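Local atomic coordinates of possible sortase-like protein (Corynebacterium diphtheriae, PDB entry 5UUS), a protein that probably works as a membrane-anchored sortase, a cysteine enzyme of the hydrolase class that would cleave and join proteins at the bacterial cell surface. Residues A[103-106]-A[107-110]; A[146-150]-A[151-155]; A[70-73]-A[74-78]; A[129-132]-A[133-137]. One frame throughout, in Å; residues are numbered along the deposited sequence.

Contact 1: A[103-106]-A[107-110]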
# COMPACT_ATOMS: atom_id res chain seq x y z
N ASN A 103 -3.35 -12.04 -7.95
CA ASN A 103 -2.84 -11.97 -9.31
C ASN A 103 -1.75 -10.94 -9.48
O ASN A 103 -1.14 -10.87 -10.54
CB ASN A 103 -3.97 -11.69 -10.29
CG ASN A 103 -4.96 -12.84 -10.38
OD1 ASN A 103 -4.57 -14.01 -10.28
ND2 ASN A 103 -6.23 -12.51 -10.56
N LEU A 104 -1.49 -10.15 -8.44
CA LEU A 104 -0.34 -9.23 -8.48
C LEU A 104 0.99 -9.98 -8.50
O LEU A 104 1.13 -11.04 -7.88
CB LEU A 104 -0.36 -8.28 -7.29
CG LEU A 104 -1.47 -7.23 -7.29
CD1 LEU A 104 -1.57 -6.56 -5.94
CD2 LEU A 104 -1.22 -6.18 -8.35
N ASN A 105 1.96 -9.45 -9.23
CA ASN A 105 3.31 -10.02 -9.24
C ASN A 105 4.29 -9.03 -8.68
O ASN A 105 4.00 -7.83 -8.63
CB ASN A 105 3.73 -10.42 -10.64
CG ASN A 105 2.75 -11.37 -11.30
OD1 ASN A 105 2.31 -11.13 -12.42
ND2 ASN A 105 2.39 -12.43 -10.59
N VAL A 106 5.47 -9.53 -8.28
CA VAL A 106 6.53 -8.64 -7.78
C VAL A 106 6.77 -7.52 -8.78
O VAL A 106 6.73 -7.74 -9.99
CB VAL A 106 7.85 -9.40 -7.52
CG1 VAL A 106 8.29 -10.14 -8.76
CG2 VAL A 106 8.96 -8.43 -7.07
N CYS A 107 6.94 -6.30 -8.26
CA CYS A 107 7.25 -5.08 -9.01
C CYS A 107 6.03 -4.43 -9.67
O CYS A 107 6.13 -3.32 -10.19
CB CYS A 107 8.34 -5.37 -10.06
SG CYS A 107 10.02 -5.47 -9.36
N ASP A 108 4.87 -5.09 -9.64
CA ASP A 108 3.62 -4.43 -10.02
C ASP A 108 3.42 -3.15 -9.16
O ASP A 108 3.66 -3.17 -7.95
CB ASP A 108 2.42 -5.38 -9.82
CG ASP A 108 2.28 -6.41 -10.93
OD1 ASP A 108 2.99 -6.30 -11.96
OD2 ASP A 108 1.43 -7.30 -10.78
N ALA A 109 2.98 -2.06 -9.80
CA ALA A 109 2.82 -0.76 -9.13
C ALA A 109 1.48 -0.63 -8.44
O ALA A 109 0.44 -1.06 -8.96
CB ALA A 109 3.00 0.40 -10.14
N ILE A 110 1.50 -0.05 -7.25
CA ILE A 110 0.29 0.43 -6.61
C ILE A 110 0.50 1.96 -6.47
O ILE A 110 1.42 2.39 -5.79
CB ILE A 110 0.05 -0.19 -5.23
CG1 ILE A 110 0.31 -1.73 -5.25
CG2 ILE A 110 -1.33 0.24 -4.68
CD1 ILE A 110 -0.58 -2.45 -6.13
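Asn105 and Asp108 close a type II beta turn that leads into strand 109-114 of the sortase beta barrel. Two hydrogen bonds run between them, in opposite senses. Asp108 N donates to Asn105 O at 3.0 Å, the defining bond of the turn, while Asn105 N donates to Asp108 OD2 at 2.7 Å and is almost perfectly straight (179°). With CG beside the backbone N of Asp108 (chi1 -78°), the carboxylate folds back over the turn; the amide meets OD2 from well above the carboxylate plane. Aspartate suits the last position: its side chain is short enough to satisfy the amide at the first.

Two other carbonyls find partners farther off, Leu104 O at Arg160 NH1 and Cys107 O at Arg122 NH1. Cys107 takes a positive phi (81°), where glycine is the usual residue, and its sulfur is held in a disulfide with Cys140. The apolar side is Leu104 CD1 against Ile110 CD1 at 4.2 Å, a meeting of two buried side chains, while Leu104 CD2 lies against the Asp108 side chain, 3.8 Å from OD2. At the outer corner, Val106 CG2 rests 3.9 Å from Cys107 SG.

Contact 2: A[146-150]-A[151-155]. With EDO (1,2-ethanediol), chain G.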
# COMPACT_ATOMS: atom_id res chain seq x y z
N ALA A 146 17.11 -3.61 -2.66
CA ALA A 146 17.20 -5.03 -2.98
C ALA A 146 18.02 -5.78 -1.93
O ALA A 146 17.68 -6.93 -1.59
CB ALA A 146 17.81 -5.22 -4.36
N GLU A 147 19.07 -5.15 -1.42
CA GLU A 147 19.90 -5.80 -0.40
C GLU A 147 19.14 -5.93 0.89
O GLU A 147 19.17 -7.00 1.51
CB GLU A 147 21.20 -5.06 -0.16
CG GLU A 147 22.16 -5.18 -1.32
CD GLU A 147 23.50 -4.51 -1.05
OE1 GLU A 147 23.88 -4.39 0.14
OE2 GLU A 147 24.17 -4.10 -2.03
N ARG A 148 18.46 -4.86 1.30
CA ARG A 148 17.62 -4.92 2.50
C ARG A 148 16.51 -5.97 2.41
O ARG A 148 16.21 -6.66 3.37
CB ARG A 148 17.00 -3.55 2.78
CG ARG A 148 17.99 -2.42 2.90
CD ARG A 148 17.26 -1.18 3.41
NE ARG A 148 17.01 -1.30 4.84
CZ ARG A 148 16.33 -0.42 5.58
NH1 ARG A 148 16.21 -0.63 6.88
NH2 ARG A 148 15.77 0.65 5.03
N ILE A 149 15.90 -6.08 1.23
CA ILE A 149 14.86 -7.09 0.98
C ILE A 149 15.43 -8.50 1.03
O ILE A 149 14.76 -9.44 1.49
CB ILE A 149 14.18 -6.85 -0.39
CG1 ILE A 149 13.29 -5.58 -0.32
CG2 ILE A 149 13.39 -8.09 -0.85
CD1 ILE A 149 12.89 -5.02 -1.69
N THR A 150 16.67 -8.66 0.59
CA THR A 150 17.24 -10.01 0.50
C THR A 150 17.94 -10.46 1.80
O THR A 150 17.76 -11.61 2.21
CB THR A 150 18.21 -10.13 -0.67
OG1 THR A 150 17.58 -9.63 -1.86
CG2 THR A 150 18.64 -11.62 -0.90
N HIS A 151 18.69 -9.57 2.45
CA HIS A 151 19.57 -9.94 3.57
C HIS A 151 19.47 -9.02 4.77
O HIS A 151 20.20 -9.19 5.74
CB HIS A 151 21.03 -9.94 3.12
CG HIS A 151 21.32 -10.86 1.98
ND1 HIS A 151 21.93 -10.44 0.83
CD2 HIS A 151 21.09 -12.19 1.83
CE1 HIS A 151 22.06 -11.47 0.00
NE2 HIS A 151 21.56 -12.54 0.59
N GLY A 152 18.60 -8.02 4.68
CA GLY A 152 18.54 -6.98 5.69
C GLY A 152 17.26 -6.97 6.48
O GLY A 152 16.66 -8.02 6.75
N ASP A 153 16.83 -5.78 6.87
CA ASP A 153 15.67 -5.64 7.74
C ASP A 153 14.36 -6.16 7.13
O ASP A 153 13.39 -6.40 7.84
CB ASP A 153 15.52 -4.18 8.15
CG ASP A 153 16.72 -3.69 8.95
OD1 ASP A 153 17.39 -4.50 9.61
OD2 ASP A 153 16.99 -2.48 8.92
N TYR A 154 14.33 -6.30 5.82
CA TYR A 154 13.13 -6.71 5.11
C TYR A 154 13.25 -8.14 4.56
O TYR A 154 12.45 -8.58 3.74
CB TYR A 154 12.83 -5.66 4.01
CG TYR A 154 12.38 -4.35 4.65
CD1 TYR A 154 13.31 -3.41 5.08
CD2 TYR A 154 11.03 -4.09 4.90
CE1 TYR A 154 12.92 -2.22 5.70
CE2 TYR A 154 10.62 -2.90 5.52
CZ TYR A 154 11.58 -1.98 5.91
OH TYR A 154 11.19 -0.81 6.54
N GLU A 155 14.27 -8.87 5.01
CA GLU A 155 14.49 -10.23 4.52
C GLU A 155 13.28 -11.15 4.79
O GLU A 155 12.88 -11.93 3.93
CB GLU A 155 15.75 -10.83 5.14
CG GLU A 155 15.86 -12.35 4.93
CD GLU A 155 17.21 -12.91 5.37
OE1 GLU A 155 18.04 -12.14 5.92
OE2 GLU A 155 17.43 -14.13 5.15
C1 EDO G . 20.22 -2.33 8.22
O1 EDO G . 21.08 -3.41 8.62
C2 EDO G . 19.87 -2.41 6.73
O2 EDO G . 18.74 -3.27 6.49
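Arg148 reaches forward from its helix to two residues of the loop that follows, Asp153 and Tyr154, while its own carbonyl gathers backbone donors beneath. That backbone knot is the tight part. Arg148 O receives Tyr154 N at 3.1 Å from above the carbonyl plane, and a weak bond from Gly152 N; one residue earlier, Glu147 O takes His151 N at 2.8 Å. Gly152 passes close against the CA of Arg148, and a residue without a side chain fits that approach. Tyr154 presents its ring edge to one guanidinium face of Arg148, CE1 standing over the centre. Behind them Ile149 and the buried ring of Tyr154 pack onto Met210.

These bonds terminate helix 143-151, whose last turn unwinds into a type I beta turn from Gly152 to Glu155 on the way to strand 160-163 of the sortase barrel. Within the helix, Thr150 OG1 bonds back to Ala146 O at 2.7 Å, which lets a threonine bury its hydroxyl.

Asp153, Glu155 and His151 make up the solvent side. Arg148 bends at chi3 (77°) to bring NH1 2.9 Å from Asp153 OD2, a salt bridge lying in the guanidinium plane, although the carboxylate is turned 73° from it. NH2 pairs with Glu187 and also donates to Gly185 O. An ethanediol, probably from the crystallisation liquor, bridges Arg148 NE and Asp153 N through O2. The exposed His151 ring lies against buried Thr150, whose CG2 sits over one face, offset toward the rim and 3.5 Å from the centroid.

Contact 3: A[70-73]-A[74-78]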
# COMPACT_ATOMS: atom_id res chain seq x y z
N PRO A 70 -11.47 0.55 0.00
CA PRO A 70 -10.54 0.26 1.10
C PRO A 70 -10.61 1.31 2.22
O PRO A 70 -10.96 2.47 1.97
CB PRO A 70 -9.17 0.29 0.43
CG PRO A 70 -9.45 0.10 -1.03
CD PRO A 70 -10.77 0.71 -1.28
N GLY A 71 -10.30 0.88 3.45
CA GLY A 71 -10.16 1.80 4.57
C GLY A 71 -8.76 1.72 5.15
O GLY A 71 -8.15 0.65 5.16
N HIS A 72 -8.24 2.85 5.63
CA HIS A 72 -6.93 2.93 6.29
C HIS A 72 -7.03 2.50 7.75
O HIS A 72 -7.88 2.99 8.47
CB HIS A 72 -6.39 4.37 6.18
CG HIS A 72 -5.09 4.61 6.90
ND1 HIS A 72 -4.96 5.56 7.89
CD2 HIS A 72 -3.87 4.04 6.76
CE1 HIS A 72 -3.71 5.57 8.33
NE2 HIS A 72 -3.03 4.65 7.66
N TYR A 73 -6.17 1.56 8.19
CA TYR A 73 -6.03 1.27 9.62
C TYR A 73 -5.52 2.53 10.36
O TYR A 73 -4.40 2.98 10.14
CB TYR A 73 -5.08 0.10 9.86
CG TYR A 73 -5.57 -1.27 9.39
CD1 TYR A 73 -6.28 -2.10 10.25
CD2 TYR A 73 -5.27 -1.74 8.13
CE1 TYR A 73 -6.71 -3.38 9.84
CE2 TYR A 73 -5.70 -3.01 7.70
CZ TYR A 73 -6.41 -3.82 8.56
OH TYR A 73 -6.81 -5.08 8.14
N ASN A 74 -6.33 3.06 11.26
CA ASN A 74 -6.08 4.34 11.92
C ASN A 74 -4.71 4.57 12.54
O ASN A 74 -4.15 5.67 12.47
CB ASN A 74 -7.12 4.53 13.02
CG ASN A 74 -8.50 4.60 12.49
OD1 ASN A 74 -9.23 3.61 12.49
ND2 ASN A 74 -8.89 5.77 11.99
N ASP A 75 -4.16 3.56 13.19
CA ASP A 75 -2.89 3.82 13.87
C ASP A 75 -1.66 3.54 13.00
O ASP A 75 -0.56 3.49 13.51
CB ASP A 75 -2.84 3.02 15.18
CG ASP A 75 -3.94 3.43 16.15
OD1 ASP A 75 -4.21 4.65 16.26
OD2 ASP A 75 -4.54 2.54 16.80
N THR A 76 -1.84 3.36 11.70
CA THR A 76 -0.69 3.08 10.84
C THR A 76 -0.26 4.33 10.07
O THR A 76 -0.93 5.35 10.13
CB THR A 76 -1.00 1.94 9.85
OG1 THR A 76 -1.91 2.40 8.84
CG2 THR A 76 -1.63 0.76 10.61
N GLN A 77 0.84 4.24 9.32
CA GLN A 77 1.39 5.41 8.66
C GLN A 77 0.54 5.75 7.46
O GLN A 77 -0.36 5.00 7.09
CB GLN A 77 2.85 5.17 8.25
CG GLN A 77 3.83 5.27 9.43
CD GLN A 77 3.69 4.13 10.46
OE1 GLN A 77 3.81 2.94 10.15
NE2 GLN A 77 3.46 4.51 11.72
N LEU A 78 0.80 6.92 6.89
CA LEU A 78 0.02 7.46 5.79
C LEU A 78 0.89 7.39 4.53
O LEU A 78 2.06 7.03 4.61
CB LEU A 78 -0.41 8.91 6.14
CG LEU A 78 -1.46 8.99 7.26
CD1 LEU A 78 -1.63 10.47 7.77
CD2 LEU A 78 -2.79 8.44 6.76
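His72 NE2 donates to Gln77 O at 2.8 Å, tying the end of strand 71-72 to the residue just after the type I beta turn, Tyr73 to Thr76, that leaves this short strand of the sortase barrel. The bond is bent (138°), and the carbonyl is approached from above its plane. On the other nitrogen, ND1 is held by Glu59 OE1; with both nitrogens hydrogen-bonded, NE2 to a carbonyl and ND1 to a carboxylate, a protonated imidazole would be plausible. Histidine suits the place because its two nitrogens can serve the strand and the loop at once.

Tyr73 O is gripped twice by Thr76. OG1 donates to it at 2.9 Å, in the carbonyl plane and on a lone pair, whereas Thr76 N arrives at 3.0 Å from above that plane. With OG1 placed between the backbone N and carbonyl carbon (chi1 73°), threonine can turn its hydroxyl back to the turn's first carbonyl.

Packing lies outside these bonds. Thr76 CG2 rests 3.6 Å from Tyr73 CB, while the phenol leads away to Thr193 OG1. The imidazole ring also meets Phe85, and the Leu78 and His72 side chains cross at about a right angle, CD2 lying 3.4 Å from His72 CE1.

Contact 4: A[129-132]-A[133-137]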
# COMPACT_ATOMS: atom_id res chain seq x y z
N SER A 129 13.47 -16.53 -2.19
CA SER A 129 14.50 -16.16 -1.22
C SER A 129 15.87 -16.15 -1.90
O SER A 129 16.02 -16.61 -3.03
CB SER A 129 14.52 -17.13 -0.04
OG SER A 129 14.84 -18.44 -0.49
N GLY A 130 16.86 -15.58 -1.21
CA GLY A 130 18.23 -15.62 -1.70
C GLY A 130 18.38 -14.95 -3.05
O GLY A 130 17.86 -13.87 -3.29
N GLN A 131 19.09 -15.62 -3.94
CA GLN A 131 19.42 -15.04 -5.24
C GLN A 131 18.20 -14.68 -6.06
O GLN A 131 18.16 -13.64 -6.72
CB GLN A 131 20.30 -16.02 -6.04
CG GLN A 131 20.70 -15.49 -7.41
CD GLN A 131 21.75 -14.39 -7.34
OE1 GLN A 131 21.54 -13.27 -7.82
NE2 GLN A 131 22.89 -14.70 -6.74
N GLN A 132 17.18 -15.53 -6.04
CA GLN A 132 16.02 -15.25 -6.87
C GLN A 132 15.26 -14.03 -6.37
O GLN A 132 14.76 -13.24 -7.16
CB GLN A 132 15.09 -16.46 -6.93
CG GLN A 132 13.88 -16.23 -7.81
CD GLN A 132 13.00 -17.46 -7.85
OE1 GLN A 132 13.03 -18.28 -6.94
NE2 GLN A 132 12.23 -17.60 -8.93
N ARG A 133 15.16 -13.91 -5.06
CA ARG A 133 14.50 -12.76 -4.42
C ARG A 133 15.22 -11.47 -4.79
O ARG A 133 14.60 -10.45 -5.13
CB ARG A 133 14.48 -12.97 -2.89
CG ARG A 133 13.86 -11.88 -2.05
CD ARG A 133 13.60 -12.42 -0.63
NE ARG A 133 13.23 -11.39 0.33
CZ ARG A 133 12.00 -10.94 0.53
NH1 ARG A 133 11.00 -11.41 -0.20
NH2 ARG A 133 11.76 -9.98 1.44
N TYR A 134 16.55 -11.52 -4.74
CA TYR A 134 17.38 -10.38 -5.08
C TYR A 134 17.18 -9.97 -6.53
O TYR A 134 16.93 -8.80 -6.83
CB TYR A 134 18.86 -10.72 -4.85
CG TYR A 134 19.78 -9.55 -5.14
CD1 TYR A 134 20.53 -9.50 -6.30
CD2 TYR A 134 19.90 -8.49 -4.24
CE1 TYR A 134 21.37 -8.44 -6.56
CE2 TYR A 134 20.74 -7.43 -4.49
CZ TYR A 134 21.48 -7.41 -5.65
OH TYR A 134 22.33 -6.35 -5.92
N ASP A 135 17.28 -10.93 -7.43
CA ASP A 135 17.11 -10.66 -8.85
C ASP A 135 15.72 -10.09 -9.13
O ASP A 135 15.57 -9.21 -9.97
CB ASP A 135 17.33 -11.94 -9.67
CG ASP A 135 18.75 -12.46 -9.58
OD1 ASP A 135 19.69 -11.65 -9.34
OD2 ASP A 135 18.93 -13.68 -9.76
N GLU A 136 14.71 -10.60 -8.44
CA GLU A 136 13.36 -10.08 -8.66
C GLU A 136 13.24 -8.64 -8.14
O GLU A 136 12.60 -7.78 -8.76
CB GLU A 136 12.31 -10.97 -8.00
CG GLU A 136 12.16 -12.31 -8.71
CD GLU A 136 11.23 -13.26 -7.98
OE1 GLU A 136 10.74 -12.91 -6.89
OE2 GLU A 136 11.00 -14.37 -8.51
N ALA A 137 13.88 -8.39 -7.00
CA ALA A 137 13.83 -7.07 -6.39
C ALA A 137 14.61 -6.06 -7.23
O ALA A 137 14.21 -4.89 -7.35
CB ALA A 137 14.35 -7.14 -4.98
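Ser129 O accepts a long, weak bond from Arg133 N, 3.5 Å away, at the beginning of this helical segment. Ser129 CA lies under the aliphatic part of Arg133, whose CD comes to 3.9 Å. Next, Gly130 takes a positive phi (60°), a conformation that glycine adopts easily and that swings the chain into the helix; its carbonyl then accepts Tyr134 N at 3.1 Å. The same oxygen lies against the CB of Arg133, whose side chain runs on extended, CG anti to the backbone N (chi1 179°), to carry the guanidinium to Ile149 O and Val157 O.

Gln131 O receives Asp135 N at 2.9 Å in a nearly straight bond (170°). Asp135 folds back over that carbonyl, its CG 3.1 Å from Gln131 O. Both side chains are exposed, as befits polar residues one turn apart on a helix surface. Gln132 repeats the pattern: its O accepts Glu136 N at 2.9 Å, and Glu136 OE2 lies 3.5 Å from Gln132 CG, with amide and carboxylate planes well turned from one another.

The chemistry divides the short helix 130-137 by face. Gln131, Gln132 and Asp135 form the solvent side, while Arg133 and Tyr134 reach toward helix 143-151 and the loop beyond it. Asp135 and Glu136 sit in the last turn, toward the end of the helix dipole that would be expected to disfavour negative charge; solvent probably offsets this for Asp135, and for Glu136 the bond between OE1 and Ser128 OG, just before the helix, would do so.

Along the chain the order is contact 3, contact 1, contact 4, contact 2, all within the sortase domain. Contacts 3 and 1 belong to turns flanking strands of one mixed sheet, on opposite sides of the chain's centre, with their own centres about 21 Å apart. Contacts 4 and 2 lie on successive helices, 130-137 and 143-151, whose centres of contact are about 10 Å apart; the two touch through Arg133. Contact 1 touches contact 4 where Cys107 SG packs by Glu136 O, near the disulfide to Cys140. Contacts 1, 4 and 2 thus form a connected chain, 4 touching both others, whereas contact 3 stands apart, nearer the predicted active-site His90.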